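Local coordinates for bacterial leucyl aminopeptidase (Legionella pneumophila, PDB 6ESL), which probably removes amino-terminal residues, leucine in particular, from peptides as a secreted zinc-dependent exopeptidase of the M28 family, at residues Asp294-Val299 and His321-Tyr326; Thr286-Asp291 and Cys350-Ala355. One frame throughout, in Å; residues are numbered along the deposited sequence.

Contact 1 (Asp294-Val299 and His321-Tyr326)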
ATOM      1  N   ASP B 294      20.409  13.074  -4.003  1.00 32.95           N
ATOM      2  CA  ASP B 294      19.375  12.316  -3.276  1.00 33.98           C
ATOM      3  C   ASP B 294      18.952  11.165  -4.158  1.00 31.47           C
ATOM      4  O   ASP B 294      18.305  11.413  -5.204  1.00 31.75           O
ATOM      5  CB  ASP B 294      18.190  13.225  -2.945  1.00 35.14           C
ATOM      6  CG  ASP B 294      17.073  12.505  -2.274  1.00 37.09           C
ATOM      7  OD1 ASP B 294      17.081  11.283  -2.132  1.00 35.06           O
ATOM      8  OD2 ASP B 294      16.175  13.223  -1.809  1.00 40.83           O
ATOM      9  N   PRO B 295      19.297   9.926  -3.765  1.00 29.84           N
ATOM     10  CA  PRO B 295      19.069   8.768  -4.631  1.00 29.01           C
ATOM     11  C   PRO B 295      17.761   8.015  -4.406  1.00 27.12           C
ATOM     12  O   PRO B 295      17.614   6.927  -4.909  1.00 25.91           O
ATOM     13  CB  PRO B 295      20.263   7.909  -4.269  1.00 30.34           C
ATOM     14  CG  PRO B 295      20.380   8.090  -2.729  1.00 31.54           C
ATOM     15  CD  PRO B 295      19.987   9.536  -2.509  1.00 31.46           C
ATOM     16  N   THR B 296      16.830   8.563  -3.603  1.00 26.79           N
ATOM     17  CA  THR B 296      15.529   8.020  -3.363  1.00 25.37           C
ATOM     18  C   THR B 296      14.846   7.502  -4.636  1.00 24.21           C
ATOM     19  O   THR B 296      14.880   8.179  -5.705  1.00 25.18           O
ATOM     20  CB  THR B 296      14.646   9.130  -2.739  1.00 25.27           C
ATOM     21  OG1 THR B 296      15.191   9.579  -1.479  1.00 25.62           O
ATOM     22  CG2 THR B 296      13.190   8.642  -2.492  1.00 25.64           C
ATOM     23  N   MET B 297      14.230   6.342  -4.527  1.00 23.05           N
ATOM     24  CA  MET B 297      13.410   5.778  -5.569  1.00 23.07           C
ATOM     25  C   MET B 297      11.962   5.767  -5.076  1.00 21.52           C
ATOM     26  O   MET B 297      11.716   5.565  -3.931  1.00 23.33           O
ATOM     27  CB  MET B 297      13.913   4.351  -5.962  1.00 24.73           C
ATOM     28  CG  MET B 297      15.347   4.398  -6.550  1.00 25.85           C
ATOM     29  SD  MET B 297      16.122   2.734  -6.595  1.00 27.53           S
ATOM     30  CE  MET B 297      15.347   2.174  -8.073  1.00 27.95           C
ATOM     31  N   TRP B 298      11.026   5.992  -5.984  1.00 21.53           N
ATOM     32  CA  TRP B 298       9.622   6.262  -5.674  1.00 21.35           C
ATOM     33  C   TRP B 298       8.753   5.088  -6.097  1.00 21.89           C
ATOM     34  O   TRP B 298       8.864   4.617  -7.206  1.00 20.96           O
ATOM     35  CB  TRP B 298       9.202   7.572  -6.352  1.00 21.60           C
ATOM     36  CG  TRP B 298       9.875   8.735  -5.746  1.00 22.52           C
ATOM     37  CD1 TRP B 298      11.152   9.224  -6.085  1.00 22.55           C
ATOM     38  CD2 TRP B 298       9.379   9.625  -4.724  1.00 23.23           C
ATOM     39  NE1 TRP B 298      11.433  10.318  -5.316  1.00 23.13           N
ATOM     40  CE2 TRP B 298      10.361  10.613  -4.512  1.00 24.08           C
ATOM     41  CE3 TRP B 298       8.175   9.737  -4.037  1.00 24.49           C
ATOM     42  CZ2 TRP B 298      10.220  11.616  -3.596  1.00 25.52           C
ATOM     43  CZ3 TRP B 298       8.015  10.819  -3.132  1.00 26.04           C
ATOM     44  CH2 TRP B 298       9.020  11.726  -2.939  1.00 26.53           C
ATOM     45  N   VAL B 299       7.858   4.641  -5.220  1.00 20.86           N
ATOM     46  CA  VAL B 299       6.925   3.601  -5.525  1.00 21.29           C
ATOM     47  C   VAL B 299       5.583   4.265  -5.683  1.00 20.69           C
ATOM     48  O   VAL B 299       5.091   4.960  -4.722  1.00 20.56           O
ATOM     49  CB  VAL B 299       6.943   2.511  -4.402  1.00 23.93           C
ATOM     50  CG1 VAL B 299       5.886   1.437  -4.601  1.00 23.86           C
ATOM     51  CG2 VAL B 299       8.269   1.776  -4.407  1.00 25.56           C
ATOM     52  N   HIS B 321      19.822  -0.168  -1.510  1.00 39.58           N
ATOM     53  CA  HIS B 321      20.359   0.638  -0.411  1.00 40.05           C
ATOM     54  C   HIS B 321      20.240   2.139  -0.673  1.00 37.94           C
ATOM     55  O   HIS B 321      21.152   2.865  -0.401  1.00 37.16           O
ATOM     56  CB  HIS B 321      21.820   0.216  -0.069  1.00 45.72           C
ATOM     57  CG  HIS B 321      21.928  -1.219   0.321  1.00 48.34           C
ATOM     58  ND1 HIS B 321      22.676  -2.136  -0.388  1.00 53.33           N
ATOM     59  CD2 HIS B 321      21.353  -1.901   1.343  1.00 52.39           C
ATOM     60  CE1 HIS B 321      22.568  -3.324   0.188  1.00 54.88           C
ATOM     61  NE2 HIS B 321      21.757  -3.208   1.229  1.00 55.01           N
ATOM     62  N   VAL B 322      19.035   2.559  -1.117  1.00 35.01           N
ATOM     63  CA  VAL B 322      18.668   3.949  -1.162  1.00 31.28           C
ATOM     64  C   VAL B 322      17.290   4.112  -0.480  1.00 30.12           C
ATOM     65  O   VAL B 322      16.568   3.133  -0.277  1.00 28.90           O
ATOM     66  CB  VAL B 322      18.642   4.448  -2.609  1.00 31.54           C
ATOM     67  CG1 VAL B 322      20.061   4.333  -3.232  1.00 31.93           C
ATOM     68  CG2 VAL B 322      17.567   3.741  -3.415  1.00 30.20           C
ATOM     69  N   PRO B 323      16.921   5.350  -0.092  1.00 29.00           N
ATOM     70  CA  PRO B 323      15.581   5.545   0.480  1.00 28.19           C
ATOM     71  C   PRO B 323      14.447   5.245  -0.574  1.00 26.95           C
ATOM     72  O   PRO B 323      14.644   5.287  -1.796  1.00 25.63           O
ATOM     73  CB  PRO B 323      15.591   7.027   0.893  1.00 28.65           C
ATOM     74  CG  PRO B 323      17.107   7.413   1.025  1.00 30.44           C
ATOM     75  CD  PRO B 323      17.715   6.597  -0.120  1.00 30.52           C
ATOM     76  N   VAL B 324      13.259   4.957  -0.056  1.00 26.46           N
ATOM     77  CA  VAL B 324      12.050   4.758  -0.797  1.00 26.61           C
ATOM     78  C   VAL B 324      11.046   5.791  -0.348  1.00 26.91           C
ATOM     79  O   VAL B 324      10.982   6.109   0.821  1.00 26.29           O
ATOM     80  CB  VAL B 324      11.408   3.431  -0.466  1.00 29.23           C
ATOM     81  CG1 VAL B 324      10.132   3.212  -1.289  1.00 28.69           C
ATOM     82  CG2 VAL B 324      12.378   2.305  -0.783  1.00 31.48           C
ATOM     83  N   ASP B 325      10.286   6.332  -1.247  1.00 24.17           N
ATOM     84  CA  ASP B 325       9.188   7.210  -0.859  1.00 24.72           C
ATOM     85  C   ASP B 325       8.059   6.868  -1.892  1.00 23.49           C
ATOM     86  O   ASP B 325       8.244   6.045  -2.802  1.00 21.88           O
ATOM     87  CB  ASP B 325       9.623   8.649  -0.884  1.00 25.24           C
ATOM     88  CG  ASP B 325       8.754   9.570   0.017  1.00 26.90           C
ATOM     89  OD1 ASP B 325       7.658   9.145   0.429  1.00 26.90           O
ATOM     90  OD2 ASP B 325       9.182  10.697   0.300  1.00 27.57           O
ATOM     91  N   TYR B 326       6.902   7.441  -1.660  1.00 24.08           N
ATOM     92  CA  TYR B 326       5.609   7.054  -2.281  1.00 23.83           C
ATOM     93  C   TYR B 326       4.908   8.242  -2.919  1.00 22.79           C
ATOM     94  O   TYR B 326       4.963   9.406  -2.444  1.00 20.55           O
ATOM     95  CB  TYR B 326       4.665   6.452  -1.207  1.00 26.41           C
ATOM     96  CG  TYR B 326       5.301   5.315  -0.462  1.00 28.30           C
ATOM     97  CD1 TYR B 326       5.348   4.023  -0.965  1.00 31.87           C
ATOM     98  CD2 TYR B 326       6.005   5.577   0.710  1.00 32.25           C
ATOM     99  CE1 TYR B 326       6.045   3.003  -0.284  1.00 34.99           C
ATOM    100  CE2 TYR B 326       6.709   4.577   1.368  1.00 34.90           C
ATOM    101  CZ  TYR B 326       6.701   3.294   0.889  1.00 36.32           C
ATOM    102  OH  TYR B 326       7.395   2.291   1.620  1.00 44.60           O
TER

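Contact 2 (Thr286-Asp291 and Cys350-Ala355)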
ATOM      1  N   THR B 286      13.595   6.464 -15.411  1.00 21.67           N
ATOM      2  CA  THR B 286      14.571   5.878 -14.470  1.00 23.13           C
ATOM      3  C   THR B 286      15.851   6.703 -14.296  1.00 22.15           C
ATOM      4  O   THR B 286      16.804   6.273 -13.617  1.00 21.34           O
ATOM      5  CB  THR B 286      14.997   4.478 -14.957  1.00 25.21           C
ATOM      6  OG1 THR B 286      15.718   4.566 -16.170  1.00 26.09           O
ATOM      7  CG2 THR B 286      13.822   3.517 -15.044  1.00 24.57           C
ATOM      8  N   GLY B 287      15.881   7.899 -14.872  1.00 22.68           N
ATOM      9  CA  GLY B 287      17.124   8.666 -14.884  1.00 24.81           C
ATOM     10  C   GLY B 287      17.217  10.055 -14.306  1.00 25.78           C
ATOM     11  O   GLY B 287      18.305  10.536 -14.080  1.00 26.63           O
ATOM     12  N   TYR B 288      16.099  10.731 -14.116  1.00 25.75           N
ATOM     13  CA  TYR B 288      16.147  12.096 -13.626  1.00 25.85           C
ATOM     14  C   TYR B 288      16.027  12.119 -12.185  1.00 27.21           C
ATOM     15  O   TYR B 288      15.116  11.461 -11.585  1.00 26.99           O
ATOM     16  CB  TYR B 288      15.038  12.941 -14.298  1.00 26.93           C
ATOM     17  CG  TYR B 288      14.981  14.387 -13.760  1.00 28.07           C
ATOM     18  CD1 TYR B 288      15.773  15.424 -14.329  1.00 31.06           C
ATOM     19  CD2 TYR B 288      14.109  14.710 -12.728  1.00 28.86           C
ATOM     20  CE1 TYR B 288      15.677  16.735 -13.831  1.00 32.38           C
ATOM     21  CE2 TYR B 288      14.026  15.997 -12.244  1.00 31.51           C
ATOM     22  CZ  TYR B 288      14.834  16.983 -12.814  1.00 32.76           C
ATOM     23  OH  TYR B 288      14.746  18.222 -12.259  1.00 40.30           O
ATOM     24  N   ARG B 289      16.936  12.870 -11.526  1.00 27.40           N
ATOM     25  CA  ARG B 289      16.899  13.070 -10.107  1.00 28.13           C
ATOM     26  C   ARG B 289      16.546  14.496  -9.836  1.00 30.01           C
ATOM     27  O   ARG B 289      17.062  15.413 -10.467  1.00 30.49           O
ATOM     28  CB  ARG B 289      18.263  12.744  -9.441  1.00 27.40           C
ATOM     29  CG  ARG B 289      18.493  11.261  -9.173  1.00 26.13           C
ATOM     30  CD  ARG B 289      19.828  11.065  -8.474  1.00 27.14           C
ATOM     31  NE  ARG B 289      20.058   9.654  -8.225  1.00 27.46           N
ATOM     32  CZ  ARG B 289      21.160   9.182  -7.674  1.00 28.98           C
ATOM     33  NH1 ARG B 289      22.110  10.042  -7.287  1.00 30.27           N
ATOM     34  NH2 ARG B 289      21.274   7.877  -7.459  1.00 29.23           N
ATOM     35  N   ASN B 290      15.613  14.695  -8.922  1.00 31.46           N
ATOM     36  CA  ASN B 290      15.300  16.050  -8.592  1.00 33.00           C
ATOM     37  C   ASN B 290      16.489  16.803  -7.980  1.00 35.52           C
ATOM     38  O   ASN B 290      16.626  18.024  -8.076  1.00 35.73           O
ATOM     39  CB  ASN B 290      14.174  15.974  -7.578  1.00 37.57           C
ATOM     40  CG  ASN B 290      13.413  17.198  -7.585  1.00 39.65           C
ATOM     41  OD1 ASN B 290      12.839  17.534  -8.673  1.00 51.18           O
ATOM     42  ND2 ASN B 290      13.442  17.910  -6.466  1.00 42.86           N
ATOM     43  N   ASP B 291      17.251  16.059  -7.188  1.00 35.15           N
ATOM     44  CA  ASP B 291      18.474  16.548  -6.510  1.00 35.68           C
ATOM     45  C   ASP B 291      19.490  15.443  -6.800  1.00 33.89           C
ATOM     46  O   ASP B 291      19.303  14.314  -6.366  1.00 32.42           O
ATOM     47  CB  ASP B 291      18.110  16.707  -5.060  1.00 36.34           C
ATOM     48  CG  ASP B 291      19.284  17.033  -4.159  1.00 43.39           C
ATOM     49  OD1 ASP B 291      20.454  17.142  -4.610  1.00 40.92           O
ATOM     50  OD2 ASP B 291      18.979  17.178  -2.950  1.00 47.43           O
ATOM     51  N   CYS B 350       9.633   4.613  -9.806  1.00 21.11           N
ATOM     52  CA  CYS B 350       9.929   5.749 -10.667  1.00 20.28           C
ATOM     53  C   CYS B 350      10.935   6.695 -10.086  1.00 19.84           C
ATOM     54  O   CYS B 350      11.264   6.672  -8.916  1.00 19.85           O
ATOM     55  CB  CYS B 350       8.579   6.476 -11.060  1.00 20.85           C
ATOM     56  SG  CYS B 350       8.639   7.798 -12.287  1.00 21.86           S
ATOM     57  N   GLU B 351      11.542   7.424 -10.985  1.00 20.00           N
ATOM     58  CA  GLU B 351      12.701   8.268 -10.703  1.00 21.74           C
ATOM     59  C   GLU B 351      12.438   9.437  -9.767  1.00 21.99           C
ATOM     60  O   GLU B 351      13.364   9.881  -9.055  1.00 22.88           O
ATOM     61  CB  GLU B 351      13.289   8.841 -12.008  1.00 21.44           C
ATOM     62  CG  GLU B 351      12.268   9.750 -12.758  1.00 21.50           C
ATOM     63  CD  GLU B 351      12.699  10.263 -14.134  1.00 22.75           C
ATOM     64  OE1 GLU B 351      13.572   9.638 -14.726  1.00 23.13           O
ATOM     65  OE2 GLU B 351      12.135  11.302 -14.561  1.00 23.62           O
ATOM     66  N   THR B 352      11.219   9.954  -9.764  1.00 22.52           N
ATOM     67  CA  THR B 352      10.838  11.067  -8.923  1.00 22.71           C
ATOM     68  C   THR B 352       9.409  10.878  -8.427  1.00 21.47           C
ATOM     69  O   THR B 352       8.643  10.056  -8.925  1.00 21.86           O
ATOM     70  CB  THR B 352      10.821  12.433  -9.663  1.00 24.54           C
ATOM     71  OG1 THR B 352       9.859  12.376 -10.706  1.00 25.30           O
ATOM     72  CG2 THR B 352      12.122  12.751 -10.369  1.00 26.08           C
ATOM     73  N   SER B 353       9.023  11.725  -7.513  1.00 22.81           N
ATOM     74  CA  SER B 353       7.593  11.858  -7.238  1.00 24.67           C
ATOM     75  C   SER B 353       6.901  12.502  -8.432  1.00 25.94           C
ATOM     76  O   SER B 353       7.524  13.118  -9.316  1.00 25.33           O
ATOM     77  CB  SER B 353       7.360  12.768  -5.996  1.00 24.71           C
ATOM     78  OG  SER B 353       7.673  14.142  -6.359  1.00 27.78           O
ATOM     79  N   PHE B 354       5.595  12.460  -8.378  1.00 27.89           N
ATOM     80  CA  PHE B 354       4.732  13.154  -9.348  1.00 30.83           C
ATOM     81  C   PHE B 354       4.886  14.673  -9.307  1.00 32.66           C
ATOM     82  O   PHE B 354       5.105  15.316 -10.359  1.00 32.10           O
ATOM     83  CB  PHE B 354       3.256  12.794  -9.152  1.00 33.70           C
ATOM     84  CG  PHE B 354       2.372  13.487 -10.164  1.00 37.34           C
ATOM     85  CD1 PHE B 354       2.351  13.053 -11.519  1.00 36.03           C
ATOM     86  CD2 PHE B 354       1.616  14.633  -9.777  1.00 41.16           C
ATOM     87  CE1 PHE B 354       1.609  13.706 -12.459  1.00 39.71           C
ATOM     88  CE2 PHE B 354       0.850  15.308 -10.746  1.00 44.75           C
ATOM     89  CZ  PHE B 354       0.854  14.842 -12.077  1.00 43.26           C
ATOM     90  N   ALA B 355       4.913  15.215  -8.127  1.00 34.52           N
ATOM     91  CA  ALA B 355       5.091  16.612  -7.937  1.00 37.33           C
ATOM     92  C   ALA B 355       6.444  17.154  -8.405  1.00 39.36           C
ATOM     93  O   ALA B 355       6.495  18.217  -8.865  1.00 44.66           O
ATOM     94  CB  ALA B 355       4.867  16.964  -6.498  1.00 38.12           C
TER
HETATM   95  O   HOH W   1      14.460  12.186  -7.663  1.00 29.43           O

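Contact 1 (Asp294-Val299 and His321-Tyr326)
Asp-325 packs against one face of the Trp-298 indole, both side chains pointing the same way. Its CB sits over the face of the six-membered ring, 3.6 Å from the centroid and 15° off the normal, a CH-pi contact. CG is anti to the backbone N (chi1 -157°), which runs the carboxylate out along the ring. The two planes are 13° apart, and OD2 comes within 3.4 Å of Trp-298 CH2. OD1 turns back to accept from Tyr-326 N and also takes a salt bridge from Lys-314 of the second subunit. These two partners probably hold the carboxylate flat against the indole. Thr-296 CG2 packs on the same face of the indole, toward the rim at NE1. Thr-296 OG1 touches Pro-323 CB and gives its hydrogen to the syn lone pair of Asp-294 OD1. That oxygen also accepts from Thr-296 N, closing an Asx turn. Val-322 CG2 meets Met-297 SD at 3.6 Å, while Val-322 CG1 touches Pro-295 CB. On the sheet face opposite the indole, Val-299 CG2 meets Val-324 CG1 at 3.9 Å. The backbones are joined by Met-297 N to Pro-323 O, Asp-325 N to Met-297 O and Val-299 N to Asp-325 O. Helix 306-320 links the two strands and packs on Val-322 and Val-324. This is the parallel pairing of a beta-alpha-beta unit, at the end of the M28 mixed sheet within this chain.

Contact 2 (Thr286-Asp291 and Cys350-Ala355)
Glu-351 grips the backbone of Gly-287 and Tyr-288, tying together two loops that follow strands of the central sheet of the M28 fold. The side chain starts toward the other loop. CB lies 3.2 Å from Tyr-288 O, and CG stays beside the same oxygen. CG sits between the backbone N and the carbonyl carbon (chi1 62°), and the chain is extended beyond it. This carries CD to 3.4 Å from Tyr-288 N. OE1 then accepts two hydrogen bonds. Gly-287 N meets it nearly along the C-O axis, but the bond is bent, with 135° at the hydrogen. Tyr-288 N comes from above the carboxylate plane, and its bond is almost straight at 176°. OE2 rests against Tyr-288 CB. The two N-H groups would probably stabilise the carboxylate as an anion. The loop is held from outside as well, since Arg-289 makes a salt bridge to Glu-374 and Thr-286 OG1 bonds to Ser-229. Further along, a water accepts from Asn-290 N and donates to Glu-351 O, bridging the two backbones. Thr-352 packs next to this bridge. Its CG2 lies in the plane of the Tyr-288 ring, at the edge, 3.7 Å from CD2.

Overall arrangement
From the N terminus, the chain leaves strand 277-282 and enters loop 286-291. It then passes 294-299 into strand 297-300, crosses helix 306-320 and returns through 321-326. There contact 1 closes the smaller loop. Strand 346-350 follows, and 350-355 comes back to 286-291, where contact 2 closes the larger loop. Contact 1 is therefore nested within contact 2. Their centres are about 9 Å apart. The two meet where strands 297-300 and 346-350 run antiparallel: Trp-298 O probably accepts from Cys-350 N, and the indole packs on Thr-352 and Ser-353. Contact 1 pairs the last two strands of the sheet within the chain, while contact 2 joins loops nearer the zinc ions.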